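Local coordinates for protein putative NAD(P)H:FMN oxidoreductase (Porphyromonas gingivalis W83, PDB 3GE5) that binds flavin mononucleotide and probably acts as a nitroreductase-type oxidoreductase that uses a reduced nicotinamide nucleotide, at residues S39-I44 and G141-C146; M54-A59 and M132-S137; A98-I103 and L169-G174. All blocks are in the same frame, centred on the assembly; numbering follows the deposited sequence.

Contact 1: residues S39-I44 and G141-C146. With FMN (flavin mononucleotide), chain C.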
# COMPACT_ATOMS: atom_id res chain seq x y z
N SER A 39 0.14 5.11 14.37
CA SER A 39 1.20 4.15 14.68
C SER A 39 1.26 3.92 16.21
O SER A 39 1.20 4.88 17.04
CB SER A 39 2.57 4.57 14.14
OG SER A 39 2.60 4.64 12.71
N VAL A 40 1.34 2.65 16.59
CA VAL A 40 1.42 2.25 17.99
C VAL A 40 2.77 1.51 18.17
O VAL A 40 3.06 0.53 17.45
CB VAL A 40 0.22 1.32 18.38
CG1 VAL A 40 0.47 0.59 19.72
CG2 VAL A 40 -1.11 2.15 18.35
N ARG A 41 3.54 1.99 19.14
CA ARG A 41 4.87 1.45 19.44
C ARG A 41 5.02 0.86 20.83
O ARG A 41 6.07 0.31 21.16
CB ARG A 41 5.92 2.54 19.21
CG ARG A 41 6.05 2.94 17.75
CD ARG A 41 7.06 4.09 17.57
NE ARG A 41 7.11 4.63 16.22
CZ ARG A 41 6.26 5.54 15.70
NH1 ARG A 41 5.25 6.05 16.39
NH2 ARG A 41 6.45 5.95 14.45
N LYS A 42 3.97 0.99 21.65
CA LYS A 42 3.99 0.56 23.03
C LYS A 42 2.80 -0.36 23.24
O LYS A 42 1.69 -0.01 22.89
CB LYS A 42 3.94 1.77 23.96
CG LYS A 42 5.19 2.65 23.89
CD LYS A 42 6.34 1.97 24.67
CE LYS A 42 7.71 2.12 24.05
NZ LYS A 42 8.67 1.12 24.67
N PHE A 43 3.07 -1.57 23.76
CA PHE A 43 2.09 -2.65 23.76
C PHE A 43 1.86 -3.22 25.16
O PHE A 43 2.74 -3.11 26.02
CB PHE A 43 2.60 -3.78 22.85
CG PHE A 43 2.84 -3.33 21.43
CD1 PHE A 43 1.78 -3.30 20.52
CD2 PHE A 43 4.08 -2.90 21.02
CE1 PHE A 43 1.97 -2.87 19.20
CE2 PHE A 43 4.29 -2.47 19.70
CZ PHE A 43 3.23 -2.43 18.79
N ILE A 44 0.69 -3.81 25.38
CA ILE A 44 0.43 -4.53 26.63
C ILE A 44 0.68 -6.02 26.40
O ILE A 44 0.92 -6.45 25.28
CB ILE A 44 -0.99 -4.25 27.16
CG1 ILE A 44 -2.04 -4.65 26.11
CG2 ILE A 44 -1.11 -2.79 27.53
CD1 ILE A 44 -3.49 -4.49 26.56
N GLY A 141 -2.90 -2.59 17.54
CA GLY A 141 -2.01 -1.49 17.19
C GLY A 141 -0.82 -2.04 16.42
O GLY A 141 -0.41 -3.18 16.63
N CYS A 142 -0.26 -1.23 15.54
CA CYS A 142 0.91 -1.64 14.85
C CYS A 142 1.74 -0.45 14.38
O CYS A 142 1.26 0.69 14.36
CB CYS A 142 0.53 -2.60 13.71
SG CYS A 142 -0.49 -1.90 12.45
N THR A 143 2.98 -0.74 14.02
CA THR A 143 3.85 0.18 13.30
C THR A 143 4.55 -0.54 12.17
O THR A 143 5.03 -1.66 12.34
CB THR A 143 4.90 0.87 14.26
OG1 THR A 143 4.21 1.63 15.24
CG2 THR A 143 5.86 1.78 13.50
N TRP A 144 4.53 0.08 11.01
CA TRP A 144 5.31 -0.35 9.85
C TRP A 144 6.74 0.01 10.07
O TRP A 144 7.04 1.17 10.40
CB TRP A 144 4.79 0.40 8.64
CG TRP A 144 5.27 -0.02 7.28
CD1 TRP A 144 6.56 -0.29 6.88
CD2 TRP A 144 4.45 -0.11 6.12
NE1 TRP A 144 6.57 -0.59 5.52
CE2 TRP A 144 5.30 -0.47 5.03
CE3 TRP A 144 3.09 0.07 5.89
CZ2 TRP A 144 4.80 -0.68 3.75
CZ3 TRP A 144 2.60 -0.13 4.57
CH2 TRP A 144 3.47 -0.51 3.54
N VAL A 145 7.64 -0.95 9.92
CA VAL A 145 9.10 -0.77 10.19
C VAL A 145 9.96 -1.06 8.94
O VAL A 145 9.91 -2.14 8.36
CB VAL A 145 9.60 -1.68 11.36
CG1 VAL A 145 11.08 -1.44 11.60
CG2 VAL A 145 8.74 -1.40 12.64
N CYS A 146 10.74 -0.05 8.54
CA CYS A 146 11.78 -0.21 7.50
C CYS A 146 13.17 0.11 8.01
O CYS A 146 14.16 -0.23 7.34
CB CYS A 146 11.45 0.68 6.32
SG CYS A 146 10.03 0.07 5.36
N1 FMN C . 8.18 4.17 12.59
C2 FMN C . 9.22 3.73 13.36
O2 FMN C . 9.25 3.98 14.57
N3 FMN C . 10.27 3.01 12.81
C4 FMN C . 10.32 2.70 11.45
O4 FMN C . 11.30 2.06 10.96
C4A FMN C . 9.26 3.15 10.67
N5 FMN C . 9.30 2.89 9.31
C5A FMN C . 8.21 3.20 8.54
C6 FMN C . 8.24 2.83 7.20
C7 FMN C . 7.13 3.10 6.41
C7M FMN C . 7.12 2.74 4.95
C8 FMN C . 6.01 3.71 6.96
C8M FMN C . 4.80 3.99 6.13
C9 FMN C . 6.01 4.11 8.27
C9A FMN C . 7.09 3.85 9.10
N10 FMN C . 7.11 4.24 10.46
C10 FMN C . 8.18 3.87 11.23
C1' FMN C . 5.88 4.81 11.12
C2' FMN C . 5.79 6.28 10.73
O2' FMN C . 6.63 7.04 11.59
C3' FMN C . 4.35 6.81 10.77
O3' FMN C . 3.52 5.99 9.92
C4' FMN C . 4.22 8.30 10.40
O4' FMN C . 4.91 9.15 11.32
C5' FMN C . 2.77 8.77 10.33
O5' FMN C . 2.17 8.59 11.60
P FMN C . 0.82 7.79 11.75
O1P FMN C . 1.15 6.39 11.27
O2P FMN C . -0.25 8.43 10.89
O3P FMN C . 0.55 7.74 13.23
O HOH W 1 2.76 2.54 10.89
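Thr143 and Val40 make the tight core of this contact. Thr143 OG1 gives its proton to Val40 O at 2.7 Å, coming from above the carbonyl plane. Its chi1 of -62° puts OG1 beside the backbone N, which turns CG2 to the flavin, 3.5 Å from FMN N1. Val40 N returns a nearly straight bond to Cys142 O (3.0 Å, N-H...O angle 174°). Gly141, having no side chain, lets the Val40 side chain lie directly on its backbone, with Val40 CB 3.8 Å from Gly141 CA. The strand is thus tied to a loop of irregular backbone.

Towards Lys42 the contact loosens. Lys42 is exposed and does not reach the strand. Phe43 brings the edge of its ring, at CE1, to Gly141 O, which lies in the ring plane.

At the other end the cofactor is bound by both segments. Ser39 grips the phosphate twice, N to O3P and OG to O1P. A water bridges Ser39 OG and Trp144 N. Arg41 runs extended past Thr143, and its NE bonds to FMN O2 (2.8 Å, angle 170°) while NH2 reaches FMN N1. The Trp144 ring lies against the dimethylbenzene end, with C7M over one face. Cys146 N bonds to FMN O4 at 3.3 Å. Trp144 also packs on Ile126 of the second subunit. The positive charge of Arg41 beside N1 and O2 would probably stabilise negative charge on the reduced flavin, consistent with an oxidoreductase.

Contact 2: residues M54-A59 and M132-S137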
# COMPACT_ATOMS: atom_id res chain seq x y z
N MSE A 54 -4.35 -14.81 11.92
CA MSE A 54 -4.71 -15.47 10.66
C MSE A 54 -5.46 -14.51 9.70
O MSE A 54 -5.23 -14.56 8.50
CB MSE A 54 -5.48 -16.77 10.88
CG MSE A 54 -4.69 -17.85 11.61
SE MSE A 54 -2.89 -18.20 10.92
CE MSE A 54 -3.34 -18.23 9.01
N ALA A 55 -6.34 -13.66 10.22
CA ALA A 55 -7.03 -12.63 9.42
C ALA A 55 -6.07 -11.63 8.84
O ALA A 55 -6.24 -11.18 7.67
CB ALA A 55 -8.15 -11.92 10.26
N ILE A 56 -5.12 -11.19 9.65
CA ILE A 56 -4.10 -10.24 9.16
C ILE A 56 -3.36 -10.87 7.96
O ILE A 56 -3.18 -10.21 6.93
CB ILE A 56 -3.13 -9.82 10.28
CG1 ILE A 56 -3.82 -8.94 11.35
CG2 ILE A 56 -1.94 -9.03 9.70
CD1 ILE A 56 -3.01 -8.82 12.66
N LEU A 57 -2.92 -12.11 8.11
CA LEU A 57 -2.22 -12.82 7.06
C LEU A 57 -3.08 -13.03 5.80
O LEU A 57 -2.62 -12.86 4.67
CB LEU A 57 -1.62 -14.14 7.61
CG LEU A 57 -0.52 -13.92 8.67
CD1 LEU A 57 -0.32 -15.23 9.41
CD2 LEU A 57 0.76 -13.40 8.01
N GLU A 58 -4.37 -13.32 6.01
CA GLU A 58 -5.31 -13.45 4.91
C GLU A 58 -5.42 -12.15 4.10
O GLU A 58 -5.42 -12.17 2.87
CB GLU A 58 -6.69 -13.88 5.43
CG GLU A 58 -7.77 -13.98 4.35
CD GLU A 58 -7.59 -15.17 3.41
OE1 GLU A 58 -6.63 -15.96 3.58
OE2 GLU A 58 -8.46 -15.32 2.52
N ALA A 59 -5.47 -11.02 4.80
CA ALA A 59 -5.50 -9.71 4.14
C ALA A 59 -4.29 -9.52 3.23
O ALA A 59 -4.41 -9.05 2.11
CB ALA A 59 -5.59 -8.57 5.15
N MSE A 132 -1.64 -4.00 7.72
CA MSE A 132 -1.75 -2.88 8.68
C MSE A 132 -3.22 -2.50 8.92
O MSE A 132 -3.68 -2.35 10.06
CB MSE A 132 -0.98 -1.66 8.15
CG MSE A 132 -1.10 -0.43 8.99
SE MSE A 132 -0.11 1.08 8.32
CE MSE A 132 -1.14 1.42 6.71
N LEU A 133 -3.95 -2.31 7.83
CA LEU A 133 -5.38 -1.97 7.91
C LEU A 133 -6.21 -3.08 8.54
O LEU A 133 -7.08 -2.82 9.40
CB LEU A 133 -5.87 -1.60 6.51
CG LEU A 133 -5.25 -0.33 5.90
CD1 LEU A 133 -5.76 -0.14 4.43
CD2 LEU A 133 -5.53 0.91 6.75
N GLU A 134 -5.90 -4.32 8.19
CA GLU A 134 -6.61 -5.43 8.81
C GLU A 134 -6.39 -5.49 10.33
O GLU A 134 -7.36 -5.68 11.09
CB GLU A 134 -6.19 -6.75 8.15
CG GLU A 134 -6.97 -7.97 8.70
CD GLU A 134 -8.49 -7.94 8.33
OE1 GLU A 134 -8.88 -7.19 7.41
OE2 GLU A 134 -9.30 -8.70 8.95
N ALA A 135 -5.14 -5.33 10.76
CA ALA A 135 -4.80 -5.28 12.21
C ALA A 135 -5.61 -4.16 12.91
O ALA A 135 -6.23 -4.40 13.97
CB ALA A 135 -3.27 -5.10 12.42
N HIS A 136 -5.65 -2.99 12.28
CA HIS A 136 -6.42 -1.85 12.81
C HIS A 136 -7.90 -2.22 12.95
O HIS A 136 -8.55 -1.92 13.97
CB HIS A 136 -6.23 -0.65 11.91
CG HIS A 136 -6.97 0.57 12.35
ND1 HIS A 136 -6.85 1.09 13.62
CD2 HIS A 136 -7.86 1.35 11.70
CE1 HIS A 136 -7.63 2.14 13.73
NE2 HIS A 136 -8.27 2.32 12.59
N SER A 137 -8.45 -2.88 11.92
CA SER A 137 -9.89 -3.26 11.94
C SER A 137 -10.24 -4.24 13.05
O SER A 137 -11.41 -4.34 13.45
CB SER A 137 -10.30 -3.89 10.58
OG SER A 137 -9.92 -5.28 10.44
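Glu134 lies between the two helices and meets three residues of 54-59. Its CB touches Ala59 CB at 3.6 Å. Its CG rests near Ala55 O (3.4 Å) and Ile56 CA. Farther out, OE2 comes to 3.7 Å from Ala55 CB. The methylene part of the acid thus does most of the touching, and the carboxylate runs on past Ala55. The torsions explain this path. CG is anti to the backbone N (chi1 -176°), which sends it across to the other helix. The bend at chi2 (67°) then turns the carboxylate along the groove.

Ile56 makes the second part of the contact. Its CG1 branch lies over the backbone of Ala135, and CD1 meets Ala135 CB at 3.7 Å. The meeting of CD1 with Ala135 CB is apolar.

Ala55 and Ala59 are one turn apart and both point their CB at helix 132-137. The small side chains of Ala55, Ala59 and Ala135 are consistent with the close approach of the short axes, 8.4 Å. The axes run roughly antiparallel, at 147°. Packing, not polar bonding, joins these two segments. Ser137 OG bonds back to Glu134 O at 2.7 Å, within its own helix and near its C-terminal end.

Beyond this first shell, Ala55 also touches Leu138, and Ile56 touches Leu140, both in the loop after helix 120-137. Glu134 packs on Leu29 of the second subunit, which places this side of the contact near the dimer interface. Leu57, on the far side of its helix, packs on Phe74 and Val76 of strand 72-77, and both Ile56 and Leu57 rest on Ile102 of strand 100-107. Helices 50-62 and 120-137 thus lie side by side, and both pack on the sheet.

Contact 3: residues A98-I103 and L169-G174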
# COMPACT_ATOMS: atom_id res chain seq x y z
N ALA A 98 7.42 -5.29 20.75
CA ALA A 98 6.25 -5.75 19.99
C ALA A 98 6.05 -7.26 20.13
O ALA A 98 7.01 -8.04 19.96
CB ALA A 98 6.39 -5.35 18.49
N PRO A 99 4.83 -7.71 20.46
CA PRO A 99 4.59 -9.11 20.59
C PRO A 99 4.74 -9.93 19.34
O PRO A 99 5.10 -11.09 19.45
CB PRO A 99 3.12 -9.20 21.02
CG PRO A 99 2.72 -7.87 21.38
CD PRO A 99 3.66 -6.90 20.87
N ILE A 100 4.35 -9.37 18.19
CA ILE A 100 4.36 -10.10 16.93
C ILE A 100 5.03 -9.26 15.86
O ILE A 100 4.77 -8.07 15.76
CB ILE A 100 2.93 -10.48 16.46
CG1 ILE A 100 2.30 -11.40 17.50
CG2 ILE A 100 2.98 -11.22 15.08
CD1 ILE A 100 0.90 -11.90 17.15
N TYR A 101 5.86 -9.92 15.06
CA TYR A 101 6.43 -9.30 13.88
C TYR A 101 6.06 -10.10 12.63
O TYR A 101 6.17 -11.32 12.61
CB TYR A 101 7.95 -9.21 13.96
CG TYR A 101 8.47 -8.60 15.23
CD1 TYR A 101 8.73 -7.23 15.31
CD2 TYR A 101 8.76 -9.40 16.34
CE1 TYR A 101 9.25 -6.67 16.47
CE2 TYR A 101 9.28 -8.86 17.50
CZ TYR A 101 9.53 -7.50 17.56
OH TYR A 101 10.04 -6.99 18.74
N ILE A 102 5.59 -9.40 11.60
CA ILE A 102 5.41 -10.03 10.29
C ILE A 102 6.45 -9.43 9.33
O ILE A 102 6.34 -8.23 8.95
CB ILE A 102 3.98 -9.86 9.71
CG1 ILE A 102 2.92 -10.39 10.70
CG2 ILE A 102 3.88 -10.57 8.35
CD1 ILE A 102 1.42 -10.00 10.29
N ILE A 103 7.45 -10.25 9.01
CA ILE A 103 8.54 -9.81 8.10
C ILE A 103 8.07 -10.08 6.70
O ILE A 103 7.89 -11.25 6.32
CB ILE A 103 9.86 -10.56 8.36
CG1 ILE A 103 10.21 -10.57 9.86
CG2 ILE A 103 11.00 -9.96 7.47
CD1 ILE A 103 11.45 -11.30 10.28
N LEU A 169 5.93 -5.60 9.89
CA LEU A 169 4.77 -5.06 10.61
C LEU A 169 4.92 -5.52 12.04
O LEU A 169 4.88 -6.70 12.31
CB LEU A 169 3.44 -5.56 10.02
CG LEU A 169 2.18 -4.86 10.58
CD1 LEU A 169 2.23 -3.35 10.22
CD2 LEU A 169 0.86 -5.52 10.07
N ALA A 170 5.15 -4.55 12.94
CA ALA A 170 5.23 -4.82 14.38
C ALA A 170 3.85 -4.55 15.00
O ALA A 170 3.30 -3.48 14.81
CB ALA A 170 6.27 -3.94 15.04
N LEU A 171 3.29 -5.56 15.67
CA LEU A 171 1.88 -5.49 16.08
C LEU A 171 1.59 -6.17 17.42
O LEU A 171 2.33 -7.02 17.87
CB LEU A 171 0.95 -6.07 14.99
CG LEU A 171 1.04 -7.57 14.75
CD1 LEU A 171 -0.11 -8.30 15.42
CD2 LEU A 171 1.07 -7.83 13.23
N GLY A 172 0.48 -5.76 18.01
CA GLY A 172 0.00 -6.30 19.27
C GLY A 172 -1.15 -5.45 19.78
O GLY A 172 -1.66 -4.56 19.07
N TYR A 173 -1.59 -5.71 21.00
CA TYR A 173 -2.54 -4.82 21.65
C TYR A 173 -1.80 -3.61 22.18
O TYR A 173 -0.85 -3.73 22.96
CB TYR A 173 -3.33 -5.52 22.76
CG TYR A 173 -4.41 -6.42 22.23
CD1 TYR A 173 -5.61 -5.88 21.75
CD2 TYR A 173 -4.24 -7.79 22.18
CE1 TYR A 173 -6.60 -6.69 21.24
CE2 TYR A 173 -5.22 -8.62 21.66
CZ TYR A 173 -6.41 -8.06 21.20
OH TYR A 173 -7.41 -8.86 20.68
N GLY A 174 -2.22 -2.43 21.75
CA GLY A 174 -1.59 -1.20 22.20
C GLY A 174 -1.81 -0.89 23.67
O GLY A 174 -2.82 -1.28 24.27
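Ile100 and Leu171 pair through two backbone bonds. Leu171 N gives to Ile100 O at 2.9 Å, and Ile100 N gives to Leu171 O at 3.1 Å. The second is more bent, with an angle of 146° at the hydrogen. Two residues on, Ile102 and Leu169 repeat the pattern. Ile102 N reaches Leu169 O at 2.9 Å, and Leu169 N reaches Ile102 O at 2.8 Å. All four N-H groups and all four carbonyls of these hydrogen-bonded pairs are therefore satisfied across the contact. Leu169 O also receives a CA-H...O contact from Tyr101 CA, 3.4 Å away.

Tyr101 and Ala170 form the non-hydrogen-bonded pair between them, and their backbones bond outward, Tyr101 to Val77 and Ala170 to Thr143. This makes strands 100-107 and 163-172 the two inner strands of the antiparallel sheet that this chain forms in the nitroreductase fold. Tyr101 OH bonds to Phe95 O.

On the face of Ile100, Ile102, Leu169 and Leu171, Leu171 reaches over both isoleucines. Its chi1 of 68° sets CG between the backbone N and the carbonyl carbon, and CD2 meets Ile102 CD1 at 3.7 Å while CG lies by Ile100 CB. Helix 50-62 packs on this face, with Ile56 against Leu171. On the other face Ala98 CB meets Ala170 CB, also at 3.7 Å. At the strand end, Pro99 has no N-H to give. Its ring lies along Gly172, and CD approaches Leu171 O to 3.3 Å. Ala98 O accepts a bond from Arg83 NH2.

In the fold
Contacts 1 and 3 are close neighbours, with centres about 7 Å apart, and share the antiparallel sheet. Strand 141-145 of contact 1 is its edge strand within the chain and pairs with strand 163-172 of contact 3, where Gly141 bonds with Gly172. Contact 2 lies about 14 Å from contact 1 and 12 Å from contact 3, centre to centre. Its helices pack on the sheet, with Met132 against both Leu169 and Cys142. Along the chain contact 2 is nested inside contact 1, while contact 3 alternates with both. Segments distant in sequence thus build one core, with the flavin at its edge strand and the second subunit touching contacts 1 and 2.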